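Local coordinates for protein formiminotetrahydrofolate cyclodeaminase (PDB 1O5H) that probably catalyses the release of ammonia from 5-formiminotetrahydrofolate to give 5,10-methenyltetrahydrofolate, at residues Ala49-Val54 with Glu136-Phe141; Asp149-Ala154 with Lys204-Ile209. One frame throughout, in Å; residues are numbered along the deposited sequence.

In the fold
Two buried contacts illustrate how apolar side chains tie together helices distant in the sequence of an all-helical chain. From the N terminus, helix 36-56 is followed by helix 68-100 and helix 107-141, and interaction 1 brings the last of these back to the first. The chain then turns into helix 147-172 and helix 178-206, and interaction 2 closes a second, shorter loop at the C-terminal end of helix 178-206. The loops follow in series, without nesting or crossing, yet their centres lie only about 10 Å apart. Val54, through CG2, and Met53 meet Asp149, while Ala139 meets Met205, joining the two contacts. Both also border the second subunit.

Interaction 1: Ala49-Val54 with Glu136-Phe141; sequences ALAEMV and EKLAEF
Within the bundle of long helices that makes up this cyclodeaminase, Leu138 of helix 107-141 reaches across to Ala51 and Val54 of helix 36-56, illustrating how a single branched side chain can join two helices distant in sequence. Between the two segments the backbones come nearest at Val54 and Leu138, whose CA atoms are 7.3 Å apart. Leu138 spans much of that gap. Its CG lies beside the backbone N and opposite the carbonyl carbon (chi1 -67°), which directs the isobutyl group at the neighbouring helix, and its two methyls divide the work. CD1 comes alongside Ala51, with Leu138 CD1 3.7 Å from Ala51 CB and also bordering the backbone carbonyl oxygen of that alanine. The other methyl turns to the residue nearly one helical turn further on, where Leu138 CD2 and Val54 CG1 are 4.2 Å apart, a looser meeting of methyl with methyl. Val54 places CG1 opposite its backbone N (chi1 176°), and its side chain also borders Asp149 and Thr150 of helix 147-172. Met71 and Ile74 of helix 68-100 also pack against the leucine, so three helices meet around one residue. Polar groups of the two segments find partners outside the contact: Glu52 forms a salt bridge with Arg82, and Glu136 one with Arg201. No hydrogen bond joins the segments, and all three touching residues are buried. The chemistry is therefore that of dispersion and the exclusion of water, a kind of adhesion set by shape and carrying little directional demand of its own.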
loop_
_atom_site.group_PDB
_atom_site.type_symbol
_atom_site.label_atom_id
_atom_site.label_comp_id
_atom_site.label_asym_id
_atom_site.label_seq_id
_atom_site.Cartn_x
_atom_site.Cartn_y
_atom_site.Cartn_z
ATOM N N ALA A 49 7.176 3.553 8.101
ATOM C CA ALA A 49 8.337 4.351 7.753
ATOM C C ALA A 49 7.984 5.794 7.410
ATOM O O ALA A 49 8.692 6.705 7.819
ATOM C CB ALA A 49 9.126 3.714 6.637
ATOM N N LEU A 50 6.898 6.030 6.683
ATOM C CA LEU A 50 6.517 7.422 6.450
ATOM C C LEU A 50 6.215 8.108 7.782
ATOM O O LEU A 50 6.673 9.223 8.033
ATOM C CB LEU A 50 5.345 7.532 5.499
ATOM C CG LEU A 50 5.628 7.026 4.086
ATOM C CD1 LEU A 50 4.320 6.647 3.432
ATOM C CD2 LEU A 50 6.369 8.051 3.237
ATOM N N ALA A 51 5.478 7.436 8.662
ATOM C CA ALA A 51 5.147 8.056 9.931
ATOM C C ALA A 51 6.428 8.366 10.675
ATOM O O ALA A 51 6.559 9.427 11.289
ATOM C CB ALA A 51 4.288 7.170 10.742
ATOM N N GLU A 52 7.381 7.445 10.620
ATOM C CA GLU A 52 8.664 7.696 11.221
ATOM C C GLU A 52 9.357 8.913 10.587
ATOM O O GLU A 52 9.933 9.746 11.304
ATOM C CB GLU A 52 9.543 6.464 11.113
ATOM C CG GLU A 52 10.757 6.534 12.011
ATOM C CD GLU A 52 11.573 5.262 12.021
ATOM O OE1 GLU A 52 11.027 4.185 11.728
ATOM O OE2 GLU A 52 12.771 5.347 12.337
HETATM N N MSE A 53 9.294 9.028 9.257
HETATM C CA MSE A 53 9.912 10.157 8.574
HETATM C C MSE A 53 9.352 11.467 9.074
HETATM O O MSE A 53 10.102 12.345 9.464
HETATM C CB MSE A 53 9.731 10.059 7.083
HETATM C CG MSE A 53 9.998 11.350 6.334
HETATM SE SE MSE A 53 9.803 10.933 4.444
HETATM C CE MSE A 53 10.019 12.893 3.598
ATOM N N VAL A 54 8.034 11.584 9.090
ATOM C CA VAL A 54 7.392 12.781 9.583
ATOM C C VAL A 54 7.796 13.064 11.030
ATOM O O VAL A 54 8.066 14.223 11.393
ATOM C CB VAL A 54 5.860 12.712 9.442
ATOM C CG1 VAL A 54 5.224 13.933 10.057
ATOM C CG2 VAL A 54 5.449 12.587 7.949
ATOM N N GLU A 136 -2.709 9.990 13.597
ATOM C CA GLU A 136 -3.547 11.068 14.120
ATOM C C GLU A 136 -2.715 12.096 14.919
ATOM O O GLU A 136 -2.879 13.318 14.755
ATOM C CB GLU A 136 -4.709 10.553 14.941
ATOM C CG GLU A 136 -5.705 11.649 15.212
ATOM C CD GLU A 136 -6.906 11.191 15.997
ATOM O OE1 GLU A 136 -7.217 9.978 16.028
ATOM O OE2 GLU A 136 -7.563 12.078 16.575
ATOM N N LYS A 137 -1.810 11.612 15.762
ATOM C CA LYS A 137 -0.941 12.524 16.491
ATOM C C LYS A 137 -0.088 13.314 15.517
ATOM O O LYS A 137 0.039 14.525 15.658
ATOM C CB LYS A 137 -0.103 11.793 17.540
ATOM C CG LYS A 137 -0.915 11.474 18.798
ATOM C CD LYS A 137 -0.284 10.405 19.689
ATOM C CE LYS A 137 -1.242 10.033 20.807
ATOM N NZ LYS A 137 -0.538 9.493 21.997
ATOM N N LEU A 138 0.444 12.655 14.490
ATOM C CA LEU A 138 1.273 13.376 13.528
ATOM C C LEU A 138 0.485 14.439 12.727
ATOM O O LEU A 138 0.954 15.555 12.525
ATOM C CB LEU A 138 1.965 12.400 12.593
ATOM C CG LEU A 138 3.009 11.494 13.238
ATOM C CD1 LEU A 138 3.490 10.481 12.243
ATOM C CD2 LEU A 138 4.188 12.270 13.777
ATOM N N ALA A 139 -0.720 14.094 12.280
ATOM C CA ALA A 139 -1.562 15.065 11.612
ATOM C C ALA A 139 -1.677 16.321 12.439
ATOM O O ALA A 139 -1.694 17.427 11.890
ATOM C CB ALA A 139 -2.940 14.501 11.368
ATOM N N GLU A 140 -1.753 16.170 13.758
ATOM C CA GLU A 140 -2.116 17.309 14.588
ATOM C C GLU A 140 -0.909 18.088 15.077
ATOM O O GLU A 140 -0.897 19.294 15.027
ATOM C CB GLU A 140 -2.984 16.854 15.759
ATOM C CG GLU A 140 -3.657 17.991 16.510
ATOM C CD GLU A 140 -4.419 17.498 17.729
ATOM O OE1 GLU A 140 -4.719 16.270 17.800
ATOM O OE2 GLU A 140 -4.713 18.344 18.613
ATOM N N PHE A 141 0.116 17.370 15.520
ATOM C CA PHE A 141 1.282 17.959 16.179
ATOM C C PHE A 141 2.561 17.827 15.382
ATOM O O PHE A 141 3.569 18.376 15.751
ATOM C CB PHE A 141 1.498 17.306 17.535
ATOM C CG PHE A 141 0.322 17.421 18.449
ATOM C CD1 PHE A 141 -0.067 18.669 18.958
ATOM C CD2 PHE A 141 -0.400 16.283 18.816
ATOM C CE1 PHE A 141 -1.164 18.784 19.820
ATOM C CE2 PHE A 141 -1.503 16.373 19.681
ATOM C CZ PHE A 141 -1.889 17.625 20.189
#

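Interaction 2: Asp149-Ala154 with Lys204-Ile209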
loop_
_atom_site.group_PDB
_atom_site.type_symbol
_atom_site.label_atom_id
_atom_site.label_comp_id
_atom_site.label_asym_id
_atom_site.label_seq_id
_atom_site.Cartn_x
_atom_site.Cartn_y
_atom_site.Cartn_z
ATOM N N ASP A 149 3.051 13.470 3.496
ATOM C CA ASP A 149 3.561 12.156 3.863
ATOM C C ASP A 149 2.723 11.475 4.926
ATOM O O ASP A 149 2.537 10.272 4.896
ATOM C CB ASP A 149 5.006 12.236 4.282
ATOM C CG ASP A 149 5.905 12.567 3.141
ATOM O OD1 ASP A 149 5.674 12.026 2.038
ATOM O OD2 ASP A 149 6.868 13.355 3.246
ATOM N N THR A 150 2.203 12.240 5.860
ATOM C CA THR A 150 1.269 11.684 6.817
ATOM C C THR A 150 0.030 11.139 6.128
ATOM O O THR A 150 -0.402 10.022 6.424
ATOM C CB THR A 150 0.867 12.757 7.791
ATOM O OG1 THR A 150 2.047 13.206 8.475
ATOM C CG2 THR A 150 -0.035 12.174 8.880
ATOM N N LEU A 151 -0.540 11.932 5.218
ATOM C CA LEU A 151 -1.756 11.553 4.523
ATOM C C LEU A 151 -1.482 10.290 3.755
ATOM O O LEU A 151 -2.245 9.341 3.812
ATOM C CB LEU A 151 -2.183 12.640 3.557
ATOM C CG LEU A 151 -3.615 13.141 3.692
ATOM C CD1 LEU A 151 -3.919 13.976 2.508
ATOM C CD2 LEU A 151 -4.658 12.010 3.847
ATOM N N ASN A 152 -0.358 10.268 3.062
ATOM C CA ASN A 152 0.003 9.126 2.285
ATOM C C ASN A 152 0.010 7.938 3.186
ATOM O O ASN A 152 -0.512 6.875 2.825
ATOM C CB ASN A 152 1.378 9.331 1.665
ATOM C CG ASN A 152 1.347 10.291 0.512
ATOM O OD1 ASN A 152 0.275 10.783 0.112
ATOM N ND2 ASN A 152 2.507 10.542 -0.059
ATOM N N ALA A 153 0.584 8.108 4.374
ATOM C CA ALA A 153 0.684 6.985 5.282
ATOM C C ALA A 153 -0.696 6.571 5.773
ATOM O O ALA A 153 -0.963 5.382 5.935
ATOM C CB ALA A 153 1.597 7.275 6.404
ATOM N N ALA A 154 -1.605 7.522 5.939
ATOM C CA ALA A 154 -2.967 7.160 6.337
ATOM C C ALA A 154 -3.659 6.359 5.249
ATOM O O ALA A 154 -4.336 5.340 5.501
ATOM C CB ALA A 154 -3.754 8.367 6.677
ATOM N N LYS A 204 -9.734 14.386 7.407
ATOM C CA LYS A 204 -10.473 15.623 7.590
ATOM C C LYS A 204 -9.498 16.741 7.961
ATOM O O LYS A 204 -9.465 17.760 7.298
ATOM C CB LYS A 204 -11.574 15.425 8.644
ATOM C CG LYS A 204 -12.678 16.490 8.684
HETATM N N MSE A 205 -8.684 16.524 8.991
HETATM C CA MSE A 205 -7.606 17.433 9.369
HETATM C C MSE A 205 -6.642 17.819 8.233
HETATM O O MSE A 205 -6.252 18.956 8.113
HETATM C CB MSE A 205 -6.814 16.793 10.483
HETATM C CG MSE A 205 -6.414 17.707 11.621
HETATM SE SE MSE A 205 -5.713 16.502 12.978
HETATM C CE MSE A 205 -7.377 15.285 13.297
ATOM N N LEU A 206 -6.281 16.886 7.374
ATOM C CA LEU A 206 -5.245 17.169 6.410
ATOM C C LEU A 206 -5.701 17.415 4.981
ATOM O O LEU A 206 -4.880 17.737 4.132
ATOM C CB LEU A 206 -4.218 16.040 6.417
ATOM C CG LEU A 206 -3.385 15.873 7.678
ATOM C CD1 LEU A 206 -2.180 15.033 7.376
ATOM C CD2 LEU A 206 -2.971 17.227 8.181
ATOM N N GLU A 207 -6.987 17.278 4.678
ATOM C CA GLU A 207 -7.392 17.337 3.255
ATOM C C GLU A 207 -6.959 18.651 2.565
ATOM O O GLU A 207 -6.655 18.671 1.367
ATOM C CB GLU A 207 -8.903 17.057 3.052
ATOM C CG GLU A 207 -9.836 18.131 3.630
ATOM C CD GLU A 207 -10.994 18.524 2.705
ATOM O OE1 GLU A 207 -10.900 18.317 1.471
ATOM O OE2 GLU A 207 -12.007 19.072 3.215
ATOM N N GLY A 208 -6.905 19.732 3.330
ATOM C CA GLY A 208 -6.636 21.044 2.764
ATOM C C GLY A 208 -5.240 21.266 2.204
ATOM O O GLY A 208 -4.981 22.238 1.491
ATOM N N ILE A 209 -4.319 20.378 2.515
ATOM C CA ILE A 209 -2.955 20.637 2.108
ATOM C C ILE A 209 -2.848 20.501 0.616
ATOM O O ILE A 209 -1.875 20.909 0.005
ATOM C CB ILE A 209 -2.012 19.649 2.758
ATOM C CG1 ILE A 209 -2.219 18.263 2.134
ATOM C CG2 ILE A 209 -2.238 19.654 4.260
ATOM C CD1 ILE A 209 -1.188 17.217 2.498
#
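Leu206 sets its CG beside the backbone N, opposite the carbonyl carbon (chi1 -67°), while Thr150 turns CG2 opposite its own backbone N. Together these choices bring the leucine methyl CD1 to the hydrocarbon side of the threonine, with Leu206 CD1 3.8 Å from Thr150 CB and 3.9 Å from Thr150 CG2. Here the leucine lies nearly perpendicular to the threonine. Leu151 meets the same leucine differently: the two leucines run antiparallel alongside one another, and Leu151 CG rests 4.0 Å from Leu206 CB. Beyond this, Leu151 CD1 and Ile209 CD1 approach methyl to methyl at 4.2 Å. The backbone bond from Ile209 N to Leu206 O (3.1 Å) spans three residues and brings both side chains to face helix 147-172. Leu206 and Ile209 also pack on Ala147, at the start of that helix, while Leu151 touches Val166 of the second subunit. Between these two segments the hold is by hydrocarbon alone, though Ile209 O also has a weak hydrogen bond to Lys173 of the second subunit. The example thus shows an apolar contact with little directional demand, lying close to the dimer interface.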